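Local coordinates for xyloglucanase (Paenibacillus pabuli, PDB 2JEP), which hydrolyses the glucan backbone of xyloglucan, a plant cell-wall polysaccharide, as a family 5 glycoside hydrolase, at residues Asn203-Phe206 / Val207-Arg211. Numbering follows the deposited sequence.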
ATOM      1  N   ASN A 203      -0.830 -10.650  11.368  1.00  6.18           N
ATOM      2  CA  ASN A 203      -2.140 -10.202  10.873  1.00  6.44           C
ATOM      3  C   ASN A 203      -3.242 -10.503  11.888  1.00  6.41           C
ATOM      4  O   ASN A 203      -4.134  -9.682  12.076  1.00  7.00           O
ATOM      5  CB  ASN A 203      -2.494 -10.839   9.524  1.00  6.46           C
ATOM      6  CG  ASN A 203      -1.801 -10.173   8.348  1.00  6.76           C
ATOM      7  OD1 ASN A 203      -1.477  -8.994   8.403  1.00  7.37           O
ATOM      8  ND2 ASN A 203      -1.613 -10.919   7.251  1.00  7.29           N
ATOM      9  N   GLN A 204      -3.179 -11.669  12.518  1.00  6.71           N
ATOM     10  CA  GLN A 204      -4.217 -12.044  13.510  1.00  7.12           C
ATOM     11  C   GLN A 204      -4.180 -11.146  14.738  1.00  7.23           C
ATOM     12  O   GLN A 204      -5.209 -10.706  15.243  1.00  7.75           O
ATOM     13  CB  GLN A 204      -4.063 -13.512  13.899  1.00  7.34           C
ATOM     14  CG  GLN A 204      -5.240 -14.007  14.739  1.00  8.16           C
ATOM     15  CD  GLN A 204      -6.526 -13.976  13.931  1.00  7.88           C
ATOM     16  OE1 GLN A 204      -6.683 -14.747  12.972  1.00  9.53           O
ATOM     17  NE2 GLN A 204      -7.430 -13.054  14.266  1.00  9.35           N
ATOM     18  N   ILE A 205      -2.974 -10.903  15.248  1.00  6.96           N
ATOM     19  CA  ILE A 205      -2.789  -9.983  16.386  1.00  7.58           C
ATOM     20  C   ILE A 205      -3.318  -8.593  16.062  1.00  7.57           C
ATOM     21  O   ILE A 205      -4.017  -7.957  16.882  1.00  7.95           O
ATOM     22  CB  ILE A 205      -1.280  -9.917  16.794  1.00  7.97           C
ATOM     23  CG1 ILE A 205      -0.843 -11.254  17.404  1.00 10.13           C
ATOM     24  CG2 ILE A 205      -1.022  -8.784  17.797  1.00  9.20           C
ATOM     25  CD1 ILE A 205       0.680 -11.468  17.386  1.00 10.98           C
ATOM     26  N   PHE A 206      -2.970  -8.105  14.876  1.00  7.16           N
ATOM     27  CA  PHE A 206      -3.472  -6.805  14.428  1.00  7.65           C
ATOM     28  C   PHE A 206      -4.995  -6.769  14.460  1.00  7.48           C
ATOM     29  O   PHE A 206      -5.596  -5.851  15.040  1.00  7.83           O
ATOM     30  CB  PHE A 206      -2.910  -6.512  13.023  1.00  7.37           C
ATOM     31  CG  PHE A 206      -3.690  -5.523  12.230  1.00  6.75           C
ATOM     32  CD1 PHE A 206      -3.591  -4.164  12.479  1.00  7.20           C
ATOM     33  CD2 PHE A 206      -4.487  -5.935  11.173  1.00  6.93           C
ATOM     34  CE1 PHE A 206      -4.281  -3.251  11.666  1.00  7.35           C
ATOM     35  CE2 PHE A 206      -5.159  -5.038  10.383  1.00  7.76           C
ATOM     36  CZ  PHE A 206      -5.068  -3.689  10.633  1.00  7.73           C
ATOM     37  N   VAL A 207      -5.634  -7.727  13.802  1.00  7.41           N
ATOM     38  CA  VAL A 207      -7.091  -7.703  13.707  1.00  7.32           C
ATOM     39  C   VAL A 207      -7.719  -7.694  15.105  1.00  8.00           C
ATOM     40  O   VAL A 207      -8.535  -6.834  15.424  1.00  8.83           O
ATOM     41  CB  VAL A 207      -7.624  -8.880  12.850  1.00  7.78           C
ATOM     42  CG1 VAL A 207      -9.149  -9.019  12.995  1.00  8.09           C
ATOM     43  CG2 VAL A 207      -7.213  -8.734  11.341  1.00  8.22           C
ATOM     44  N   ASP A 208      -7.318  -8.644  15.933  1.00  8.16           N
ATOM     45  CA  ASP A 208      -7.963  -8.779  17.235  1.00  8.74           C
ATOM     46  C   ASP A 208      -7.655  -7.602  18.151  1.00  8.84           C
ATOM     47  O   ASP A 208      -8.509  -7.166  18.924  1.00  9.95           O
ATOM     48  CB  ASP A 208      -7.516 -10.055  17.920  1.00  8.98           C
ATOM     49  CG  ASP A 208      -7.969 -11.330  17.191  1.00  9.93           C
ATOM     50  OD1 ASP A 208      -8.957 -11.307  16.451  1.00  9.88           O
ATOM     51  OD2 ASP A 208      -7.338 -12.377  17.402  1.00  9.92           O
ATOM     52  N   THR A 209      -6.434  -7.076  18.074  1.00  8.40           N
ATOM     53  CA  THR A 209      -6.081  -5.930  18.891  1.00  8.97           C
ATOM     54  C   THR A 209      -6.894  -4.709  18.496  1.00  8.49           C
ATOM     55  O   THR A 209      -7.434  -4.003  19.350  1.00  9.24           O
ATOM     56  CB  THR A 209      -4.555  -5.633  18.763  1.00  8.71           C
ATOM     57  OG1 THR A 209      -3.805  -6.747  19.264  1.00  9.83           O
ATOM     58  CG2 THR A 209      -4.153  -4.391  19.512  1.00 10.00           C
ATOM     59  N   VAL A 210      -6.970  -4.439  17.198  1.00  8.56           N
ATOM     60  CA  VAL A 210      -7.734  -3.279  16.742  1.00  9.25           C
ATOM     61  C   VAL A 210      -9.192  -3.393  17.161  1.00  9.40           C
ATOM     62  O   VAL A 210      -9.789  -2.405  17.621  1.00  9.53           O
ATOM     63  CB  VAL A 210      -7.603  -3.105  15.209  1.00  9.72           C
ATOM     64  CG1 VAL A 210      -8.656  -2.123  14.680  1.00 11.29           C
ATOM     65  CG2 VAL A 210      -6.179  -2.669  14.871  1.00 12.09           C
ATOM     66  N   ARG A 211      -9.788  -4.570  16.990  1.00  9.83           N
ATOM     67  CA  ARG A 211     -11.209  -4.698  17.289  1.00  9.92           C
ATOM     68  C   ARG A 211     -11.505  -4.402  18.756  1.00 11.12           C
ATOM     69  O   ARG A 211     -12.582  -3.925  19.070  1.00 12.55           O
ATOM     70  CB  ARG A 211     -11.716  -6.104  16.972  1.00  9.81           C
ATOM     71  CG  ARG A 211     -11.702  -6.519  15.518  1.00 10.68           C
ATOM     72  CD  ARG A 211     -12.268  -5.514  14.580  1.00 10.75           C
ATOM     73  NE  ARG A 211     -12.353  -6.018  13.230  1.00  9.26           N
ATOM     74  CZ  ARG A 211     -12.560  -5.247  12.179  1.00  8.88           C
ATOM     75  NH1 ARG A 211     -12.621  -3.928  12.321  1.00  8.87           N
ATOM     76  NH2 ARG A 211     -12.662  -5.808  10.986  1.00  9.24           N
TER
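Q204 and D208 meet one turn apart on the last part of helix 193-211. The side chain of Q204 leaves with CG anti to the backbone N (chi1 -171°) and then bends at chi2. The bend brings the amide over to D208. Q204 NE2 stands in front of the D208 carboxylate but well out of its plane, equally far from D208 OD1 and D208 OD2 (3.2 Å each). Both hydrogen bonds are weak and bent at the hydrogen. The two planes are inclined by 29°, and the amide turns its NE2 end to the carboxylate without stacking on it. Q204 OE1 accepts from the backbone N of T244, which is likely to set which end of the amide turns to D208. With an alanine in place of D208, NE2 is likely to lose both acceptors on this side, leaving the amide held mainly through OE1.

I205 and T209 lie side by side and point the same way. T209 OG1 turns back beside its own backbone N (chi1 -63°) and donates to I205 O at 2.7 Å. The hydroxyl comes in above the carbonyl plane. T209 N reaches I205 O from the opposite face of that plane, at 2.8 Å. One carbonyl thus takes two donors.

F206 runs alongside V210. Its ring meets V210 CG2 obliquely, with CE1 of F206 3.8 Å from that methyl. The V207 side chain runs obliquely to that of F206, its CG2 nearest the ring at F206 CD2 (3.9 Å).

Helix 193-211 links the adjacent parallel strands 175-178 and 222-225, a beta-alpha-beta crossover on the outside of the (beta/alpha)8 barrel. F206 and V210 face these strands through F177 and L222. F206 also makes an edge-to-face contact with W161 of helix 150-167, on which I205 and T209 lean.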